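PDB 4HCJ: ThiJ/PfpI domain protein from Brachyspira murdochii, which is of unknown function but, as a DJ-1/PfpI family member that binds metal ions, may act as a hydrolase. Local coordinates for residues 16-22 with 48-54; 39-45 with 56-62; 70-76 with 102-107; 109-115 with 131-135; 149-154 with 168-172. All blocks are in the same frame, centred on the assembly; numbering follows the deposited sequence.

Interaction 1 of 5, residues 16-22 with 48-54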
# COMPACT_ATOMS: atom_id res chain seq x y z
N GLY A 16 3.70 -6.91 -10.62
CA GLY A 16 4.95 -6.85 -11.35
C GLY A 16 4.82 -6.17 -12.70
O GLY A 16 5.81 -5.68 -13.23
N GLN A 17 3.63 -6.17 -13.27
CA GLN A 17 3.41 -5.38 -14.47
C GLN A 17 2.19 -4.51 -14.26
O GLN A 17 1.21 -4.93 -13.64
CB GLN A 17 3.23 -6.26 -15.69
CG GLN A 17 4.24 -7.42 -15.78
CD GLN A 17 5.70 -7.03 -16.05
OE1 GLN A 17 6.02 -5.87 -16.28
NE2 GLN A 17 6.58 -8.00 -15.97
N ASN A 18 2.26 -3.30 -14.79
CA ASN A 18 1.16 -2.36 -14.77
C ASN A 18 0.76 -1.85 -13.40
O ASN A 18 -0.39 -1.48 -13.18
CB ASN A 18 -0.04 -2.89 -15.55
CG ASN A 18 0.28 -3.04 -17.01
OD1 ASN A 18 1.05 -2.26 -17.57
ND2 ASN A 18 -0.25 -4.08 -17.63
N PHE A 19 1.73 -1.78 -12.48
CA PHE A 19 1.52 -1.00 -11.27
C PHE A 19 1.46 0.50 -11.64
O PHE A 19 1.93 0.93 -12.69
CB PHE A 19 2.60 -1.28 -10.23
CG PHE A 19 3.99 -0.79 -10.61
CD1 PHE A 19 4.40 0.51 -10.32
CD2 PHE A 19 4.89 -1.64 -11.25
CE1 PHE A 19 5.67 0.96 -10.66
CE2 PHE A 19 6.17 -1.19 -11.60
CZ PHE A 19 6.55 0.11 -11.31
N GLN A 20 0.86 1.28 -10.75
CA GLN A 20 0.69 2.70 -11.01
C GLN A 20 1.99 3.45 -10.73
O GLN A 20 2.37 3.62 -9.57
CB GLN A 20 -0.46 3.26 -10.17
CG GLN A 20 -0.89 4.65 -10.59
CD GLN A 20 -1.62 4.63 -11.92
OE1 GLN A 20 -2.58 3.88 -12.09
NE2 GLN A 20 -1.13 5.43 -12.87
N ASP A 21 2.67 3.90 -11.79
CA ASP A 21 4.00 4.47 -11.63
C ASP A 21 4.07 5.56 -10.57
O ASP A 21 4.96 5.55 -9.72
CB ASP A 21 4.52 5.05 -12.95
CG ASP A 21 4.62 4.03 -14.06
OD1 ASP A 21 5.70 3.95 -14.70
OD2 ASP A 21 3.62 3.34 -14.32
N GLU A 22 3.16 6.53 -10.62
CA GLU A 22 3.30 7.69 -9.76
C GLU A 22 3.19 7.29 -8.30
O GLU A 22 3.89 7.82 -7.43
CB GLU A 22 2.21 8.72 -10.04
CG GLU A 22 2.14 9.21 -11.47
CD GLU A 22 1.12 8.45 -12.32
OE1 GLU A 22 0.98 7.22 -12.16
OE2 GLU A 22 0.45 9.11 -13.16
N ALA A 48 10.16 -5.28 -12.42
CA ALA A 48 8.77 -4.84 -12.55
C ALA A 48 8.67 -3.67 -13.53
O ALA A 48 9.62 -2.89 -13.66
CB ALA A 48 8.24 -4.42 -11.21
N GLN A 49 7.54 -3.54 -14.20
CA GLN A 49 7.34 -2.42 -15.13
C GLN A 49 5.97 -1.80 -14.91
O GLN A 49 4.95 -2.49 -14.90
CB GLN A 49 7.49 -2.86 -16.58
CG GLN A 49 7.31 -1.74 -17.57
CD GLN A 49 7.47 -2.22 -18.99
OE1 GLN A 49 8.56 -2.59 -19.42
NE2 GLN A 49 6.37 -2.25 -19.74
N GLY A 50 5.96 -0.49 -14.74
CA GLY A 50 4.74 0.23 -14.47
C GLY A 50 3.90 0.40 -15.71
O GLY A 50 4.37 0.23 -16.84
N LYS A 51 2.64 0.75 -15.50
CA LYS A 51 1.75 1.10 -16.60
C LYS A 51 2.39 2.09 -17.57
O LYS A 51 2.21 1.96 -18.78
CB LYS A 51 0.46 1.71 -16.04
CG LYS A 51 -0.45 2.21 -17.17
CD LYS A 51 -1.66 2.95 -16.71
CE LYS A 51 -2.37 3.63 -17.88
NZ LYS A 51 -3.66 4.25 -17.45
N LEU A 52 3.12 3.06 -17.05
CA LEU A 52 3.68 4.13 -17.86
C LEU A 52 5.13 3.87 -18.26
O LEU A 52 5.78 4.76 -18.81
CB LEU A 52 3.56 5.49 -17.15
CG LEU A 52 2.13 5.85 -16.74
CD1 LEU A 52 2.11 7.15 -15.94
CD2 LEU A 52 1.20 5.92 -17.97
N GLY A 53 5.61 2.65 -18.04
CA GLY A 53 6.91 2.22 -18.52
C GLY A 53 8.05 2.30 -17.52
O GLY A 53 9.17 1.88 -17.84
N GLY A 54 7.81 2.82 -16.32
CA GLY A 54 8.89 2.92 -15.35
C GLY A 54 9.25 1.59 -14.71
O GLY A 54 8.38 0.85 -14.25
O HOH W 1 0.80 0.03 -20.08
O HOH W 2 -3.04 5.59 -15.21
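With CG set between its backbone N and carbonyl carbon (chi1 68°), F19 swings its ring against G50, while D21, with CG beside its own backbone N (chi1 -60°), aims its carboxylate into the G50-G53 turn. G50 CA lies over one face of the F19 ring, 3.6 Å from its centroid, a CH-pi contact. Any side chain on G50 would run into D21 OD2 and press on F19 CZ, which suits glycine here. The D21 carboxylate grips two amides: L52 N reaches OD2 at 2.8 Å in a nearly straight bond (171°) from above the carboxylate plane, and G54 N meets OD1 at 2.9 Å nearly along its C-O axis. Aspartate suits the helix start because its two oxygens, on a short side chain, can accept from both amides at once. Backbone bonds join the chains: Q49 N to G16 O (2.9 Å), N18 N to Q49 O (2.8 Å) and K51 N to F19 O (2.9 Å). One water accepts from both Q20 NE2 and K51 NZ. The result is a type I turn held by an aspartate of helix 21-33, where the loop after the first strand of the alpha-beta-alpha sandwich meets edge strand 46-50.

Interaction 2 of 5, residues 39-45 with 56-62. With FMT (formic acid), chain F.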
# COMPACT_ATOMS: atom_id res chain seq x y z
N LYS A 39 11.52 -1.63 0.11
CA LYS A 39 11.66 -2.85 -0.67
C LYS A 39 10.35 -3.08 -1.40
O LYS A 39 9.29 -2.62 -0.96
CB LYS A 39 11.95 -4.06 0.24
CG LYS A 39 13.24 -3.93 1.04
CD LYS A 39 14.46 -4.06 0.16
CE LYS A 39 15.73 -4.04 1.00
NZ LYS A 39 15.61 -4.96 2.16
N VAL A 40 10.43 -3.81 -2.51
CA VAL A 40 9.25 -4.20 -3.28
C VAL A 40 9.05 -5.70 -3.16
O VAL A 40 9.98 -6.48 -3.41
CB VAL A 40 9.40 -3.81 -4.77
CG1 VAL A 40 8.29 -4.41 -5.61
CG2 VAL A 40 9.45 -2.31 -4.93
N SER A 41 7.82 -6.09 -2.83
CA SER A 41 7.38 -7.48 -2.95
C SER A 41 6.36 -7.63 -4.07
O SER A 41 5.52 -6.75 -4.30
CB SER A 41 6.85 -8.05 -1.63
OG SER A 41 5.61 -7.48 -1.23
N SER A 42 6.44 -8.77 -4.75
CA SER A 42 5.53 -9.08 -5.83
C SER A 42 5.53 -10.58 -6.05
O SER A 42 5.91 -11.36 -5.18
CB SER A 42 5.89 -8.29 -7.10
OG SER A 42 4.86 -8.36 -8.08
N THR A 43 5.11 -11.00 -7.25
CA THR A 43 4.89 -12.40 -7.53
C THR A 43 6.10 -13.12 -8.10
O THR A 43 6.07 -14.34 -8.23
CB THR A 43 3.70 -12.57 -8.49
OG1 THR A 43 3.93 -11.74 -9.63
CG2 THR A 43 2.38 -12.18 -7.83
N PHE A 44 7.15 -12.38 -8.43
CA PHE A 44 8.39 -12.98 -8.94
C PHE A 44 9.55 -12.08 -8.57
O PHE A 44 9.34 -10.89 -8.33
CB PHE A 44 8.33 -13.21 -10.46
CG PHE A 44 8.29 -11.93 -11.28
CD1 PHE A 44 9.46 -11.38 -11.80
CD2 PHE A 44 7.09 -11.28 -11.52
CE1 PHE A 44 9.41 -10.20 -12.55
CE2 PHE A 44 7.04 -10.11 -12.26
CZ PHE A 44 8.20 -9.57 -12.78
N ILE A 45 10.76 -12.62 -8.57
CA ILE A 45 11.96 -11.83 -8.34
C ILE A 45 12.50 -11.41 -9.70
O ILE A 45 12.86 -12.25 -10.54
CB ILE A 45 13.06 -12.64 -7.60
CG1 ILE A 45 12.54 -13.12 -6.24
CG2 ILE A 45 14.33 -11.81 -7.46
CD1 ILE A 45 12.10 -12.02 -5.35
N THR A 56 11.44 -1.01 -11.99
CA THR A 56 12.10 -1.12 -10.71
C THR A 56 12.29 -2.60 -10.41
O THR A 56 11.56 -3.45 -10.93
CB THR A 56 11.29 -0.40 -9.59
OG1 THR A 56 12.15 -0.21 -8.47
CG2 THR A 56 10.06 -1.20 -9.18
N ASN A 57 13.26 -2.97 -9.60
CA ASN A 57 13.38 -4.39 -9.30
C ASN A 57 12.57 -4.80 -8.06
O ASN A 57 12.41 -4.04 -7.11
CB ASN A 57 14.84 -4.87 -9.22
CG ASN A 57 15.53 -4.94 -10.60
OD1 ASN A 57 14.89 -5.01 -11.66
ND2 ASN A 57 16.85 -4.96 -10.57
N ILE A 58 12.07 -6.01 -8.13
CA ILE A 58 11.32 -6.66 -7.07
C ILE A 58 12.33 -7.38 -6.18
O ILE A 58 13.07 -8.26 -6.64
CB ILE A 58 10.30 -7.66 -7.63
CG1 ILE A 58 9.28 -6.95 -8.52
CG2 ILE A 58 9.63 -8.41 -6.49
CD1 ILE A 58 8.68 -7.85 -9.59
N ASP A 59 12.35 -7.01 -4.90
CA ASP A 59 13.29 -7.56 -3.93
C ASP A 59 12.87 -8.91 -3.35
O ASP A 59 13.74 -9.73 -3.01
CB ASP A 59 13.48 -6.57 -2.78
CG ASP A 59 13.95 -5.23 -3.26
OD1 ASP A 59 15.12 -5.14 -3.67
OD2 ASP A 59 13.16 -4.26 -3.26
N LEU A 60 11.56 -9.08 -3.16
CA LEU A 60 11.01 -10.17 -2.36
C LEU A 60 9.77 -10.75 -3.02
O LEU A 60 8.97 -10.01 -3.59
CB LEU A 60 10.54 -9.62 -1.00
CG LEU A 60 11.65 -9.13 -0.06
CD1 LEU A 60 11.08 -8.24 1.04
CD2 LEU A 60 12.38 -10.30 0.57
N LEU A 61 9.59 -12.06 -2.88
CA LEU A 61 8.29 -12.65 -3.12
C LEU A 61 7.39 -12.33 -1.94
O LEU A 61 7.88 -12.15 -0.82
CB LEU A 61 8.40 -14.17 -3.20
CG LEU A 61 9.34 -14.69 -4.30
CD1 LEU A 61 9.51 -16.19 -4.13
CD2 LEU A 61 8.78 -14.37 -5.67
N PHE A 62 6.07 -12.30 -2.15
CA PHE A 62 5.15 -12.16 -1.01
C PHE A 62 5.51 -13.19 0.07
O PHE A 62 5.49 -12.89 1.28
CB PHE A 62 3.69 -12.36 -1.43
CG PHE A 62 3.20 -11.39 -2.47
CD1 PHE A 62 3.59 -10.05 -2.46
CD2 PHE A 62 2.36 -11.82 -3.48
CE1 PHE A 62 3.12 -9.18 -3.43
CE2 PHE A 62 1.89 -10.95 -4.44
CZ PHE A 62 2.28 -9.63 -4.43
C FMT F . 13.13 -2.05 -5.20
O1 FMT F . 13.46 -1.71 -4.05
O2 FMT F . 13.67 -1.77 -6.30
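With CG beside its own backbone N (chi1 -57°), D59 brings OD2 to V40 N at 2.9 Å, accepting through the anti lone pair in a nearly straight bond (167°). In return V40 O is shared by two donors, D59 N at 2.8 Å and L60 N at 3.1 Å, a doubling that goes with the break in strand 55-61. The K39 side chain crosses that of D59 at about a right angle, its CD against the carboxylate, while the amine stays apart. Beyond the break, regular parallel pairing with strand 37-42 begins, S42 N giving its hydrogen to L60 O and F62 N to S42 O. The F62 ring folds back under this backbone, with S42 O over the centre of one face and S41 OG at its edge, in plane. On the other flank I58 CD1 sits over the F44 ring, 3.8 Å from its centroid, and V40 CG1 meets I58 CG1 at 4.0 Å. The I45 and L61 side chains cross at about a right angle, I45 CD1 4.0 Å from L61 CG.

A second shell fixes these groups. S41 OG and S42 OG bond to the carbonyls of Y12 and M14 on the strand 9-13 side, and R89 and L93 of helix 88-99 cover F62. A formic acid molecule, probably from the crystallisation liquor, has O1 2.7 Å from D59 OD2 and O2 2.7 Å from N57 O. Oxygens this close suggest shared acid protons; the N57 carbonyl can only accept, so the formic acid probably donates there, and D59 may be partly protonated.

Interaction 3 of 5, residues 70-76 with 102-107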
# COMPACT_ATOMS: atom_id res chain seq x y z
N PHE A 70 9.93 -4.70 8.84
CA PHE A 70 9.30 -3.50 8.28
C PHE A 70 8.45 -2.77 9.30
O PHE A 70 7.89 -3.39 10.19
CB PHE A 70 8.44 -3.87 7.07
CG PHE A 70 9.21 -4.47 5.94
CD1 PHE A 70 9.92 -3.66 5.08
CD2 PHE A 70 9.23 -5.85 5.75
CE1 PHE A 70 10.65 -4.19 4.03
CE2 PHE A 70 9.96 -6.40 4.69
CZ PHE A 70 10.68 -5.57 3.84
N ASP A 71 8.31 -1.46 9.13
CA ASP A 71 7.41 -0.66 9.95
C ASP A 71 6.03 -0.49 9.32
O ASP A 71 5.07 -0.15 10.02
CB ASP A 71 8.00 0.74 10.18
CG ASP A 71 9.32 0.72 10.92
OD1 ASP A 71 9.61 -0.26 11.66
OD2 ASP A 71 10.06 1.70 10.76
N ALA A 72 5.93 -0.67 8.01
CA ALA A 72 4.71 -0.39 7.25
C ALA A 72 4.72 -1.24 6.00
O ALA A 72 5.80 -1.57 5.47
CB ALA A 72 4.65 1.07 6.86
N VAL A 73 3.52 -1.52 5.51
CA VAL A 73 3.31 -2.05 4.18
C VAL A 73 2.46 -1.06 3.40
O VAL A 73 1.56 -0.42 3.96
CB VAL A 73 2.67 -3.47 4.22
CG1 VAL A 73 1.29 -3.46 4.90
CG2 VAL A 73 2.56 -4.07 2.84
N VAL A 74 2.80 -0.91 2.12
CA VAL A 74 2.10 0.01 1.21
C VAL A 74 1.63 -0.78 -0.01
O VAL A 74 2.45 -1.32 -0.78
CB VAL A 74 3.04 1.14 0.76
CG1 VAL A 74 2.38 2.00 -0.32
CG2 VAL A 74 3.47 1.99 1.95
N PHE A 75 0.31 -0.83 -0.18
CA PHE A 75 -0.32 -1.49 -1.33
C PHE A 75 -0.51 -0.46 -2.44
O PHE A 75 -1.31 0.47 -2.32
CB PHE A 75 -1.67 -2.10 -0.91
CG PHE A 75 -1.52 -3.23 0.07
CD1 PHE A 75 -1.33 -4.54 -0.38
CD2 PHE A 75 -1.57 -3.00 1.44
CE1 PHE A 75 -1.16 -5.58 0.52
CE2 PHE A 75 -1.40 -4.06 2.34
CZ PHE A 75 -1.19 -5.34 1.87
N VAL A 76 0.24 -0.64 -3.53
CA VAL A 76 0.18 0.23 -4.68
C VAL A 76 -0.87 -0.28 -5.67
O VAL A 76 -1.04 -1.49 -5.81
CB VAL A 76 1.59 0.33 -5.35
CG1 VAL A 76 1.54 0.95 -6.74
CG2 VAL A 76 2.54 1.11 -4.44
N LYS A 102 1.64 -2.90 12.85
CA LYS A 102 2.36 -2.08 11.88
C LYS A 102 1.39 -1.15 11.15
O LYS A 102 0.17 -1.26 11.26
CB LYS A 102 3.04 -2.95 10.82
CG LYS A 102 3.89 -4.08 11.35
CD LYS A 102 5.12 -3.61 12.06
CE LYS A 102 5.88 -4.82 12.58
NZ LYS A 102 7.32 -4.63 12.59
N ILE A 103 1.96 -0.22 10.40
CA ILE A 103 1.14 0.64 9.55
C ILE A 103 0.75 -0.13 8.29
O ILE A 103 1.58 -0.81 7.67
CB ILE A 103 1.90 1.94 9.21
CG1 ILE A 103 2.21 2.76 10.49
CG2 ILE A 103 1.18 2.76 8.13
CD1 ILE A 103 1.25 2.69 11.66
N VAL A 104 -0.52 -0.03 7.93
CA VAL A 104 -1.05 -0.67 6.74
C VAL A 104 -1.61 0.43 5.86
O VAL A 104 -2.60 1.10 6.24
CB VAL A 104 -2.11 -1.73 7.07
CG1 VAL A 104 -2.49 -2.50 5.82
CG2 VAL A 104 -1.61 -2.68 8.16
N ALA A 105 -1.00 0.64 4.70
CA ALA A 105 -1.33 1.78 3.87
C ALA A 105 -1.65 1.31 2.46
O ALA A 105 -1.01 0.38 1.96
CB ALA A 105 -0.19 2.79 3.87
N GLY A 106 -2.60 1.96 1.81
CA GLY A 106 -2.91 1.65 0.43
C GLY A 106 -3.29 2.90 -0.32
O GLY A 106 -3.88 3.84 0.24
N ILE A 107 -3.00 2.90 -1.62
CA ILE A 107 -3.30 4.01 -2.48
C ILE A 107 -3.96 3.53 -3.75
O ILE A 107 -3.58 2.51 -4.33
CB ILE A 107 -2.04 4.89 -2.75
CG1 ILE A 107 -2.37 6.07 -3.67
CG2 ILE A 107 -0.86 4.06 -3.26
CD1 ILE A 107 -1.31 7.17 -3.68
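Strands 72-75 and 103-107 are the two parallel strands of a beta-alpha-beta unit, joined through helix 88-99, side by side in the middle of the main sheet. Their backbones zip in strict alternation: I103 N to D71 O, V73 N to I103 O, A105 N to V73 O, F75 N to A105 O (2.8 Å) and I107 N to F75 O (3.0 Å). Side chains pair in register on each face. On the face under helix 162-174, A72 CB meets I103 CB at 3.7 Å, and V74 neighbours A105; F165 and V172 of that helix close over them. On the face toward helix 88-99, V73 and V104 lie side by side, their CG1 atoms 4.0 Å apart. With CG anti to its carbonyl carbon (chi1 -66°), F75 leans its ring obliquely back toward V104, so that A105 O and V104 CG1 come to the ring edge, CE2 standing 4.0 Å from V104 CG1. G106 pairs with F75 and has no side chain, which lets M114 of helix 110-116 approach its backbone. Small and beta-branched residues suit this buried sheet. At the start of the ladder, K102 curls back until NZ meets F70 O at 2.8 Å, nearly along the carbonyl direction; A67 O is its second acceptor. Were an alanine here, the carbonyls of F70 and A67 would probably lose their common charged donor and the entry to the strand be freer to move. Such a helix-covered parallel pair is typical of the alpha-beta-alpha sandwich of DJ-1/PfpI proteins.

Interaction 4 of 5, residues 109-115 with 131-135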
# COMPACT_ATOMS: atom_id res chain seq x y z
N SER A 109 -6.04 1.70 -6.36
CA SER A 109 -6.55 0.33 -6.40
C SER A 109 -5.94 -0.59 -5.33
O SER A 109 -6.51 -1.64 -5.04
CB SER A 109 -6.40 -0.26 -7.79
OG SER A 109 -7.24 0.44 -8.68
N GLY A 110 -4.80 -0.21 -4.75
CA GLY A 110 -4.27 -1.00 -3.65
C GLY A 110 -5.22 -1.11 -2.46
O GLY A 110 -5.18 -2.10 -1.72
N VAL A 111 -6.08 -0.11 -2.26
CA VAL A 111 -7.01 -0.12 -1.14
C VAL A 111 -7.96 -1.32 -1.23
O VAL A 111 -8.40 -1.83 -0.20
CB VAL A 111 -7.79 1.22 -1.05
CG1 VAL A 111 -8.81 1.21 0.08
CG2 VAL A 111 -6.82 2.38 -0.87
N VAL A 112 -8.28 -1.77 -2.45
CA VAL A 112 -9.19 -2.90 -2.60
C VAL A 112 -8.64 -4.19 -1.97
O VAL A 112 -9.41 -4.99 -1.45
CB VAL A 112 -9.61 -3.10 -4.06
CG1 VAL A 112 -10.51 -4.32 -4.22
CG2 VAL A 112 -10.30 -1.84 -4.57
N ILE A 113 -7.32 -4.39 -2.00
CA ILE A 113 -6.74 -5.55 -1.34
C ILE A 113 -7.08 -5.52 0.14
O ILE A 113 -7.46 -6.53 0.74
CB ILE A 113 -5.23 -5.62 -1.55
CG1 ILE A 113 -4.91 -5.85 -3.04
CG2 ILE A 113 -4.59 -6.71 -0.69
CD1 ILE A 113 -3.43 -5.65 -3.40
N MSE A 114 -6.89 -4.36 0.76
CA MSE A 114 -7.19 -4.18 2.17
C MSE A 114 -8.69 -4.39 2.48
O MSE A 114 -9.04 -5.06 3.47
CB MSE A 114 -6.72 -2.80 2.61
CG MSE A 114 -5.19 -2.66 2.54
SE MSE A 114 -4.53 -0.83 2.47
CE MSE A 114 -5.20 -0.15 4.17
N ALA A 115 -9.54 -3.86 1.61
CA ALA A 115 -10.97 -4.05 1.79
C ALA A 115 -11.33 -5.53 1.73
O ALA A 115 -12.08 -6.04 2.57
CB ALA A 115 -11.73 -3.27 0.72
N ASP A 131 -13.41 2.36 -7.79
CA ASP A 131 -13.36 1.16 -6.97
C ASP A 131 -14.30 1.22 -5.76
O ASP A 131 -14.24 0.33 -4.89
CB ASP A 131 -11.93 0.92 -6.44
CG ASP A 131 -10.90 0.65 -7.54
OD1 ASP A 131 -11.30 0.26 -8.66
OD2 ASP A 131 -9.69 0.80 -7.24
N GLU A 132 -15.14 2.23 -5.66
CA GLU A 132 -15.92 2.39 -4.45
C GLU A 132 -16.91 1.22 -4.19
O GLU A 132 -17.23 0.95 -3.04
CB GLU A 132 -16.57 3.79 -4.44
CG GLU A 132 -15.53 4.96 -4.37
CD GLU A 132 -16.12 6.36 -4.29
OE1 GLU A 132 -17.33 6.49 -4.12
OE2 GLU A 132 -15.36 7.35 -4.41
N SER A 133 -17.35 0.51 -5.24
CA SER A 133 -18.17 -0.68 -5.03
C SER A 133 -17.45 -1.69 -4.13
O SER A 133 -18.02 -2.18 -3.14
CB SER A 133 -18.50 -1.31 -6.38
OG SER A 133 -17.32 -1.69 -7.05
N HIS A 134 -16.21 -1.99 -4.46
CA HIS A 134 -15.46 -3.01 -3.73
C HIS A 134 -15.18 -2.59 -2.31
O HIS A 134 -15.21 -3.39 -1.37
CB HIS A 134 -14.13 -3.31 -4.41
CG HIS A 134 -14.27 -3.59 -5.87
ND1 HIS A 134 -14.68 -4.82 -6.34
CD2 HIS A 134 -14.04 -2.82 -6.95
CE1 HIS A 134 -14.72 -4.78 -7.66
NE2 HIS A 134 -14.34 -3.57 -8.05
N VAL A 135 -14.87 -1.30 -2.15
CA VAL A 135 -14.50 -0.79 -0.85
C VAL A 135 -15.72 -0.72 0.07
O VAL A 135 -15.65 -1.12 1.24
CB VAL A 135 -13.74 0.53 -1.02
CG1 VAL A 135 -13.43 1.17 0.33
CG2 VAL A 135 -12.42 0.26 -1.78
O HOH W 3 -9.81 0.01 -10.72
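V112 presents its two methyl branches to different residues of 131-135. The V112 side chain crosses that of D131 at about a right angle, CG2 3.7 Å from D131 CB, and that of H134 obliquely, CG1 3.8 Å from H134 CB. Both branches owe this to chi1 of 178°, which puts CG1 opposite the backbone N and CG2 opposite the carbonyl carbon. The D131 carboxylate is aimed at S109: S109 OG donates to OD2 at 2.9 Å on the syn lone pair. OD1 accepts from a water at 2.6 Å, and that water also gives a weak bond to S109 OG. Although D131 sits at the N-cap position of helix 132-137, its carboxylate makes no capping bond and is spent on the serine instead. With an alanine in its place, S109 OG would probably be left without its acceptor, and the water without its stronger partner.

S109 lies in the tight turn from strand 103-107 into helix 110-116, which in catalytic DJ-1/PfpI relatives forms the nucleophile elbow; no such role is known for S109. Along the helix, V111, V112 and A115 pack on V135. V135 CG2 lies 4.1 Å from V112 CG2 and 4.2 Å from V111 CG1, the V111 and V135 side chains crossing at a slant. A115, with a methyl alone, lets the helices close in, its CB 4.0 Å from V135 CA. W85 meets the H134 ring with the planes about 55° apart, and the H134 side chain is about 5 Å from that of H137, seen to bind magnesium in this protein.

Interaction 5 of 5, residues 149-154 with 168-172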
# COMPACT_ATOMS: atom_id res chain seq x y z
N VAL A 149 -6.16 9.14 7.36
CA VAL A 149 -5.43 8.42 8.39
C VAL A 149 -6.42 7.97 9.46
O VAL A 149 -7.09 8.81 10.07
CB VAL A 149 -4.34 9.32 9.04
CG1 VAL A 149 -3.68 8.60 10.22
CG2 VAL A 149 -3.31 9.75 8.00
N SER A 150 -6.49 6.66 9.68
CA SER A 150 -7.39 6.07 10.67
C SER A 150 -6.55 5.15 11.55
O SER A 150 -6.43 3.95 11.29
CB SER A 150 -8.52 5.30 9.98
OG SER A 150 -9.32 6.23 9.27
N GLY A 151 -5.93 5.72 12.58
CA GLY A 151 -5.02 4.96 13.41
C GLY A 151 -3.81 4.50 12.61
O GLY A 151 -3.10 5.33 12.04
N ASN A 152 -3.59 3.19 12.56
CA ASN A 152 -2.48 2.63 11.81
C ASN A 152 -2.81 2.36 10.34
O ASN A 152 -1.95 1.87 9.62
CB ASN A 152 -2.02 1.31 12.45
CG ASN A 152 -1.33 1.50 13.76
OD1 ASN A 152 -1.07 2.62 14.19
ND2 ASN A 152 -1.03 0.40 14.42
N ILE A 153 -4.03 2.66 9.92
CA ILE A 153 -4.45 2.47 8.54
C ILE A 153 -4.41 3.81 7.82
O ILE A 153 -4.96 4.80 8.31
CB ILE A 153 -5.87 1.84 8.50
CG1 ILE A 153 -5.83 0.42 9.07
CG2 ILE A 153 -6.44 1.86 7.08
CD1 ILE A 153 -7.18 -0.21 9.30
N VAL A 154 -3.77 3.85 6.65
CA VAL A 154 -3.70 5.06 5.86
C VAL A 154 -4.12 4.73 4.43
O VAL A 154 -3.62 3.77 3.85
CB VAL A 154 -2.28 5.68 5.83
CG1 VAL A 154 -2.28 6.98 5.05
CG2 VAL A 154 -1.76 5.90 7.26
N ALA A 168 1.68 11.67 4.58
CA ALA A 168 0.85 11.22 5.69
C ALA A 168 1.41 9.96 6.34
O ALA A 168 1.43 9.84 7.57
CB ALA A 168 -0.59 11.00 5.24
N VAL A 169 1.88 9.01 5.53
CA VAL A 169 2.49 7.80 6.05
C VAL A 169 3.75 8.13 6.86
O VAL A 169 3.94 7.60 7.96
CB VAL A 169 2.78 6.79 4.91
CG1 VAL A 169 3.62 5.63 5.42
CG2 VAL A 169 1.47 6.29 4.31
N VAL A 170 4.61 9.01 6.32
CA VAL A 170 5.80 9.43 7.06
C VAL A 170 5.40 10.07 8.40
O VAL A 170 6.05 9.82 9.42
CB VAL A 170 6.65 10.39 6.21
CG1 VAL A 170 7.72 11.08 7.08
CG2 VAL A 170 7.30 9.64 5.05
N GLY A 171 4.35 10.90 8.41
CA GLY A 171 3.90 11.51 9.65
C GLY A 171 3.52 10.47 10.70
O GLY A 171 3.87 10.59 11.87
N VAL A 172 2.80 9.43 10.30
CA VAL A 172 2.44 8.37 11.23
C VAL A 172 3.69 7.63 11.72
O VAL A 172 3.88 7.42 12.91
CB VAL A 172 1.43 7.39 10.60
CG1 VAL A 172 1.16 6.26 11.55
CG2 VAL A 172 0.12 8.11 10.23
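Across this contact V149 and V172 reach toward each other tip to tip, V149 CG1 standing 3.8 Å from V172 CG2. Every touch of note between the two segments is of this apolar kind. V154 also points at V172, tip to tip, CG2 to CG2 at 4.2 Å, so that one methyl of the helix residue is shared by two strand valines. Its other branch, CG1, set opposite the backbone N by chi1 of -177°, comes 3.9 Å from V169 CG2, the V154 and V169 side chains crossing at a slant. A168 CB, its one methyl, lies 4.1 Å from V149 CG2.

The hairpin of strands 147-150 and 153-156 is here laid against helix 162-174, one of the outer helices of the sandwich; A168, V169 and V172 make up the inward stripe of that helix.

No hydrogen bond crosses between the segments; the hairpin closes on itself. S150 N donates to I153 O at 2.8 Å and I153 N to S150 O at 3.0 Å, closing a type II' turn in which G151 takes the positive phi (64°) that glycine bears easily. Farther in, the V154 backbone pairs with V104 and G106.

Interactions 1, 2, 3 and 5 reach one mixed sheet, and they follow its breadth: strands 46-50 and 55-61 near one edge, 72-75 and 103-107 in the middle, 153-156 and 147-150 at the other. Interactions 1 and 2 alternate along the chain and touch, A48 N meeting T56 O at 2.8 Å; the others follow in series. Interaction 3 is central, its centre about 5 Å from that of the chain and about 9 Å from interaction 5, while 1 and 5 lie about 25 Å apart on opposite sides. Interaction 4 lies beyond the sheet, M114 of its first helix packing on G106, and its second helix runs to the histidine that binds magnesium.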